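Local structure of 2,5-dihydroxypyridine 5,6-dioxygenase (Pseudomonas putida KT2440, 7CN3) at residues C[175-180]-C[190-195]; C[269-274]-C[292-297]. The protein catalyses the iron(II)-dependent dioxygenolytic cleavage of the 2,5-dihydroxypyridine ring between carbons 5 and 6, yielding N-formylmaleamate in aerobic nicotinate degradation. One frame throughout, in Å; residues are numbered along the deposited sequence.

Contact 1 (C[175-180]-C[190-195]); sequences VTEYGY and WPSGFL. With G6C (5-oxidanyl-1H-pyridin-2-one), chain M.
Glu-177 and Phe-194 face each other as an antiparallel hydrogen-bonded pair: Glu-177 N donates to Phe-194 O at 2.9 Å, and Phe-194 N returns a bond to Glu-177 O. Next to it Thr-176 and Leu-195 form a non-hydrogen-bonded pair, where Leu-195 CA lies 3.3 Å from Val-175 O in a CA-H...O contact. Gly-193 N also reaches Glu-177 O, a weak bond at 125°, so Gly-193 and Phe-194 together oppose one residue in a G1 beta bulge. The bulge lies where the edge strand 175-177 of an antiparallel five-stranded sheet meets strand 194-197. On the face that carries Glu-177 and Phe-194, the two side chains run side by side toward the bound ligand, carboxylate and ring planes 54° apart, with Glu-177 OE1 3.1 Å from Phe-194 CZ. Extended beyond CG (chi2 -174°), the glutamate carries its carboxylate to the bound dihydroxypyridine: OE2 of Glu-177 accepts a hydrogen bond from G6C NE1 at 3.0 Å, and OE1 of Glu-177 lies 2.8 Å from G6C OH. The ring N-H nitrogen of the ligand, NE1, stands at the edge of the Phe-194 ring, in its plane. Further along, Ser-192 CB packs 3.6 Å from Glu-177 CB; its OG is hydrogen-bonded to His-189 O, and His-189 ND1 is itself bonded to the ligand.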
loop_
_atom_site.group_PDB
_atom_site.type_symbol
_atom_site.label_atom_id
_atom_site.label_comp_id
_atom_site.label_asym_id
_atom_site.label_seq_id
_atom_site.Cartn_x
_atom_site.Cartn_y
_atom_site.Cartn_z
ATOM N N VAL C 175 4.490 40.968 9.978
ATOM C CA VAL C 175 4.843 39.578 9.715
ATOM C C VAL C 175 5.028 39.416 8.215
ATOM O O VAL C 175 4.191 39.883 7.434
ATOM C CB VAL C 175 3.770 38.608 10.247
ATOM C CG1 VAL C 175 4.179 37.161 9.978
ATOM C CG2 VAL C 175 3.552 38.830 11.743
ATOM N N THR C 176 6.135 38.781 7.819
ATOM C CA THR C 176 6.475 38.548 6.422
ATOM C C THR C 176 6.414 37.062 6.116
ATOM O O THR C 176 6.615 36.226 6.995
ATOM C CB THR C 176 7.883 39.047 6.079
ATOM O OG1 THR C 176 8.842 38.312 6.849
ATOM C CG2 THR C 176 8.040 40.577 6.327
ATOM N N GLU C 177 6.159 36.745 4.850
ATOM C CA GLU C 177 6.168 35.369 4.360
ATOM C C GLU C 177 6.786 35.407 2.973
ATOM O O GLU C 177 6.163 35.905 2.030
ATOM C CB GLU C 177 4.755 34.757 4.318
ATOM C CG GLU C 177 4.119 34.546 5.697
ATOM C CD GLU C 177 2.789 33.810 5.614
ATOM O OE1 GLU C 177 2.585 33.098 4.625
ATOM O OE2 GLU C 177 1.949 33.947 6.525
ATOM N N TYR C 178 8.015 34.910 2.852
ATOM C CA TYR C 178 8.682 34.840 1.563
ATOM C C TYR C 178 9.026 33.408 1.169
ATOM O O TYR C 178 9.679 33.201 0.143
ATOM C CB TYR C 178 9.932 35.732 1.544
ATOM C CG TYR C 178 10.824 35.653 2.770
ATOM C CD1 TYR C 178 11.676 34.576 2.961
ATOM C CD2 TYR C 178 10.830 36.666 3.714
ATOM C CE1 TYR C 178 12.507 34.502 4.057
ATOM C CE2 TYR C 178 11.658 36.608 4.827
ATOM C CZ TYR C 178 12.496 35.521 4.998
ATOM O OH TYR C 178 13.326 35.451 6.102
ATOM N N GLY C 179 8.592 32.411 1.941
ATOM C CA GLY C 179 8.633 31.034 1.483
ATOM C C GLY C 179 9.693 30.140 2.097
ATOM O O GLY C 179 9.723 28.943 1.772
ATOM N N TYR C 180 10.575 30.650 2.953
ATOM C CA TYR C 180 11.525 29.740 3.567
ATOM C C TYR C 180 11.875 30.229 4.964
ATOM O O TYR C 180 11.711 31.407 5.294
ATOM C CB TYR C 180 12.779 29.545 2.695
ATOM C CG TYR C 180 13.509 30.796 2.219
ATOM C CD1 TYR C 180 13.114 31.459 1.065
ATOM C CD2 TYR C 180 14.625 31.268 2.886
ATOM C CE1 TYR C 180 13.793 32.560 0.609
ATOM C CE2 TYR C 180 15.324 32.385 2.433
ATOM C CZ TYR C 180 14.903 33.019 1.286
ATOM O OH TYR C 180 15.583 34.118 0.805
ATOM N N TRP C 190 5.985 27.748 2.659
ATOM C CA TRP C 190 6.228 27.512 1.241
ATOM C C TRP C 190 4.942 26.963 0.637
ATOM O O TRP C 190 4.504 25.875 1.033
ATOM C CB TRP C 190 7.392 26.527 1.063
ATOM C CG TRP C 190 7.622 25.891 -0.332
ATOM C CD1 TRP C 190 7.244 26.385 -1.561
ATOM C CD2 TRP C 190 8.339 24.668 -0.600
ATOM N NE1 TRP C 190 7.671 25.536 -2.571
ATOM C CE2 TRP C 190 8.338 24.476 -2.007
ATOM C CE3 TRP C 190 8.981 23.718 0.211
ATOM C CZ2 TRP C 190 8.943 23.377 -2.607
ATOM C CZ3 TRP C 190 9.593 22.620 -0.397
ATOM C CH2 TRP C 190 9.561 22.460 -1.783
ATOM N N PRO C 191 4.274 27.672 -0.289
ATOM C CA PRO C 191 4.560 28.938 -0.990
ATOM C C PRO C 191 3.993 30.174 -0.307
ATOM O O PRO C 191 2.969 30.096 0.379
ATOM C CB PRO C 191 3.848 28.745 -2.323
ATOM C CG PRO C 191 2.569 27.927 -1.907
ATOM C CD PRO C 191 2.948 27.128 -0.668
ATOM N N SER C 192 4.627 31.326 -0.517
ATOM C CA SER C 192 3.999 32.563 -0.071
ATOM C C SER C 192 4.505 33.762 -0.874
ATOM O O SER C 192 4.554 33.721 -2.106
ATOM C CB SER C 192 4.211 32.748 1.442
ATOM O OG SER C 192 5.552 32.519 1.810
ATOM N N GLY C 193 4.875 34.841 -0.192
ATOM C CA GLY C 193 5.288 36.045 -0.884
ATOM C C GLY C 193 4.346 37.197 -0.606
ATOM O O GLY C 193 3.777 37.764 -1.542
ATOM N N PHE C 194 4.137 37.518 0.672
ATOM C CA PHE C 194 3.218 38.586 1.071
ATOM C C PHE C 194 3.543 38.981 2.514
ATOM O O PHE C 194 4.437 38.413 3.152
ATOM C CB PHE C 194 1.742 38.169 0.866
ATOM C CG PHE C 194 1.274 37.002 1.733
ATOM C CD1 PHE C 194 1.509 35.675 1.342
ATOM C CD2 PHE C 194 0.539 37.228 2.893
ATOM C CE1 PHE C 194 1.061 34.576 2.132
ATOM C CE2 PHE C 194 0.064 36.149 3.674
ATOM C CZ PHE C 194 0.337 34.810 3.285
ATOM N N LEU C 195 2.845 39.994 3.014
ATOM C CA LEU C 195 3.153 40.490 4.351
ATOM C C LEU C 195 1.894 41.066 4.968
ATOM O O LEU C 195 0.972 41.479 4.256
ATOM C CB LEU C 195 4.268 41.549 4.315
ATOM C CG LEU C 195 3.892 42.993 3.983
ATOM C CD1 LEU C 195 4.962 43.929 4.466
ATOM C CD2 LEU C 195 3.678 43.160 2.487
HETATM O OB G6C M . -3.905 32.374 7.650
HETATM C CG G6C M . -2.816 32.049 6.899
HETATM C CD1 G6C M . -1.796 32.989 6.796
HETATM C CD2 G6C M . -2.743 30.818 6.253
HETATM N NE1 G6C M . -0.718 32.698 6.069
HETATM C CE2 G6C M . -1.613 30.546 5.498
HETATM C CZ G6C M . -0.607 31.511 5.429
HETATM O OH G6C M . 0.526 31.272 4.715
#

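Contact 2 (C[269-274]-C[292-297]); sequences GLQPRA and ARAFYG. With G6C (5-oxidanyl-1H-pyridin-2-one), chain M.
Gly-269 O accepts a hydrogen bond from Gly-297 N at 2.8 Å and almost straight (171°). This joins the end of strand 263-269 to the chain leaving helix 290-294, where a type I beta turn from Gln-271 to Ala-274 folds against the last helical residues. Two more backbone bonds cross here: Gln-271 N to Ala-294 O, and a weak one from Tyr-296 N to Gln-271 O. Gly-269 CA lies 3.4 Å from Phe-295 O in a CA-H...O contact, and sits equally close to Ala-294 O.

Apolar contacts join the turn to the helix end. Ala-274 CB rests 4.0 Å from Ala-294 CB and touches Phe-295 CA and CB, while Gln-271 CB lies against Ala-294 CB. Tyr-296, its CG anti to the backbone N (chi1 -171°), sets CB against Pro-272 CA and turns the ring edge at CD1 to the Leu-270 carbonyl, whose oxygen lies in the ring plane; Leu-270 CD2 meets CE1 of the same ring.

Among polar side chains, Gln-271 OE1 accepts Arg-273 N on a lone pair, within the turn, and its NE2 donates to Ser-192 O and to Asp-138 OD2. Arg-293 places one guanidinium face over G6C CD2, its NE 3.6 Å from that carbon and salt-bridged to Asp-320, a predicted iron ligand. One water donates to Ala-274 O at 2.6 Å and accepts from Tyr-296 N.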
loop_
_atom_site.group_PDB
_atom_site.type_symbol
_atom_site.label_atom_id
_atom_site.label_comp_id
_atom_site.label_asym_id
_atom_site.label_seq_id
_atom_site.Cartn_x
_atom_site.Cartn_y
_atom_site.Cartn_z
ATOM N N GLY C 269 -0.533 41.522 -1.147
ATOM C CA GLY C 269 0.142 40.419 -1.828
ATOM C C GLY C 269 1.286 40.884 -2.712
ATOM O O GLY C 269 1.197 41.923 -3.376
ATOM N N LEU C 270 2.372 40.094 -2.711
ATOM C CA LEU C 270 3.590 40.426 -3.446
ATOM C C LEU C 270 4.080 39.258 -4.293
ATOM O O LEU C 270 5.237 39.254 -4.715
ATOM C CB LEU C 270 4.700 40.867 -2.488
ATOM C CG LEU C 270 4.570 42.313 -1.980
ATOM C CD1 LEU C 270 5.654 42.651 -0.932
ATOM C CD2 LEU C 270 4.603 43.292 -3.152
ATOM N N GLN C 271 3.221 38.275 -4.578
ATOM C CA GLN C 271 3.686 37.077 -5.265
ATOM C C GLN C 271 3.125 37.045 -6.684
ATOM O O GLN C 271 1.974 36.631 -6.885
ATOM C CB GLN C 271 3.277 35.827 -4.476
ATOM C CG GLN C 271 3.778 34.483 -5.057
ATOM C CD GLN C 271 5.240 34.534 -5.444
ATOM O OE1 GLN C 271 5.574 34.789 -6.601
ATOM N NE2 GLN C 271 6.122 34.289 -4.474
ATOM N N PRO C 272 3.889 37.461 -7.701
ATOM C CA PRO C 272 3.340 37.468 -9.070
ATOM C C PRO C 272 3.224 36.084 -9.674
ATOM O O PRO C 272 2.497 35.918 -10.665
ATOM C CB PRO C 272 4.334 38.339 -9.856
ATOM C CG PRO C 272 5.656 38.184 -9.112
ATOM C CD PRO C 272 5.314 37.842 -7.654
ATOM N N ARG C 273 3.902 35.084 -9.104
ATOM C CA ARG C 273 3.711 33.705 -9.539
ATOM C C ARG C 273 2.463 33.075 -8.930
ATOM O O ARG C 273 2.020 32.018 -9.398
ATOM C CB ARG C 273 4.959 32.875 -9.209
ATOM C CG ARG C 273 6.192 33.296 -10.029
ATOM C CD ARG C 273 7.432 32.467 -9.683
ATOM N NE ARG C 273 7.919 32.763 -8.337
ATOM C CZ ARG C 273 8.639 31.926 -7.596
ATOM N NH1 ARG C 273 8.957 30.720 -8.066
ATOM N NH2 ARG C 273 9.020 32.287 -6.372
ATOM N N ALA C 274 1.891 33.687 -7.901
ATOM C CA ALA C 274 0.547 33.330 -7.481
ATOM C C ALA C 274 -0.459 34.031 -8.385
ATOM O O ALA C 274 -0.169 35.071 -8.979
ATOM C CB ALA C 274 0.318 33.719 -6.020
ATOM N N ALA C 292 -4.677 32.452 -3.734
ATOM C CA ALA C 292 -5.635 33.482 -3.362
ATOM C C ALA C 292 -5.070 34.411 -2.296
ATOM O O ALA C 292 -5.330 35.615 -2.323
ATOM C CB ALA C 292 -6.930 32.830 -2.882
ATOM N N ARG C 293 -4.284 33.877 -1.355
ATOM C CA ARG C 293 -3.721 34.720 -0.300
ATOM C C ARG C 293 -2.583 35.607 -0.798
ATOM O O ARG C 293 -2.407 36.731 -0.308
ATOM C CB ARG C 293 -3.224 33.857 0.858
ATOM C CG ARG C 293 -4.336 33.338 1.719
ATOM C CD ARG C 293 -3.816 32.520 2.888
ATOM N NE ARG C 293 -4.958 31.978 3.626
ATOM C CZ ARG C 293 -5.559 30.829 3.329
ATOM N NH1 ARG C 293 -5.117 30.083 2.330
ATOM N NH2 ARG C 293 -6.590 30.427 4.037
ATOM N N ALA C 294 -1.782 35.130 -1.738
ATOM C CA ALA C 294 -0.507 35.776 -2.002
ATOM C C ALA C 294 -0.492 36.655 -3.248
ATOM O O ALA C 294 0.473 37.387 -3.431
ATOM C CB ALA C 294 0.607 34.722 -2.131
ATOM N N PHE C 295 -1.509 36.609 -4.109
ATOM C CA PHE C 295 -1.312 37.131 -5.461
ATOM C C PHE C 295 -1.048 38.639 -5.475
ATOM O O PHE C 295 -1.554 39.414 -4.652
ATOM C CB PHE C 295 -2.483 36.752 -6.391
ATOM C CG PHE C 295 -3.805 37.450 -6.113
ATOM C CD1 PHE C 295 -4.133 38.636 -6.762
ATOM C CD2 PHE C 295 -4.770 36.849 -5.307
ATOM C CE1 PHE C 295 -5.371 39.239 -6.550
ATOM C CE2 PHE C 295 -6.003 37.439 -5.097
ATOM C CZ PHE C 295 -6.310 38.637 -5.716
ATOM N N TYR C 296 -0.211 39.024 -6.422
ATOM C CA TYR C 296 0.411 40.339 -6.460
ATOM C C TYR C 296 -0.642 41.442 -6.470
ATOM O O TYR C 296 -1.533 41.464 -7.324
ATOM C CB TYR C 296 1.302 40.410 -7.703
ATOM C CG TYR C 296 2.217 41.604 -7.858
ATOM C CD1 TYR C 296 3.475 41.625 -7.256
ATOM C CD2 TYR C 296 1.856 42.684 -8.681
ATOM C CE1 TYR C 296 4.348 42.690 -7.446
ATOM C CE2 TYR C 296 2.730 43.755 -8.882
ATOM C CZ TYR C 296 3.961 43.755 -8.247
ATOM O OH TYR C 296 4.807 44.813 -8.416
ATOM N N GLY C 297 -0.554 42.338 -5.494
ATOM C CA GLY C 297 -1.444 43.464 -5.430
ATOM C C GLY C 297 -2.778 43.253 -4.746
ATOM O O GLY C 297 -3.568 44.192 -4.714
HETATM O OB G6C M . -3.905 32.374 7.650
HETATM C CG G6C M . -2.816 32.049 6.899
HETATM C CD1 G6C M . -1.796 32.989 6.796
HETATM C CD2 G6C M . -2.743 30.818 6.253
HETATM N NE1 G6C M . -0.718 32.698 6.069
HETATM C CE2 G6C M . -1.613 30.546 5.498
HETATM C CZ G6C M . -0.607 31.511 5.429
HETATM O OH G6C M . 0.526 31.272 4.715
HETATM O O HOH W 1 -0.351 37.674 -9.421
#

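How the contacts relate
Along the chain the two contacts stand in series, neither nested nor crossed. Contact 1 comes first and closes a short loop, with strand 187-189 of the parallel sheet among the nine residues between its segments. Contact 2 closes a longer one, from the end of strand 263-269 through helix 290-294 toward strand 299-303. Their centres lie 10 Å apart, and they meet directly: Gly-193 O probably accepts a hydrogen bond from Leu-270 N, and Phe-194 CD1 packs 3.7 Å from Ala-294 CB. Strands 175-177, 194-197, 263-269 and 299-303 are successive in one antiparallel sheet, and both contacts reach the same bound dihydroxypyridine.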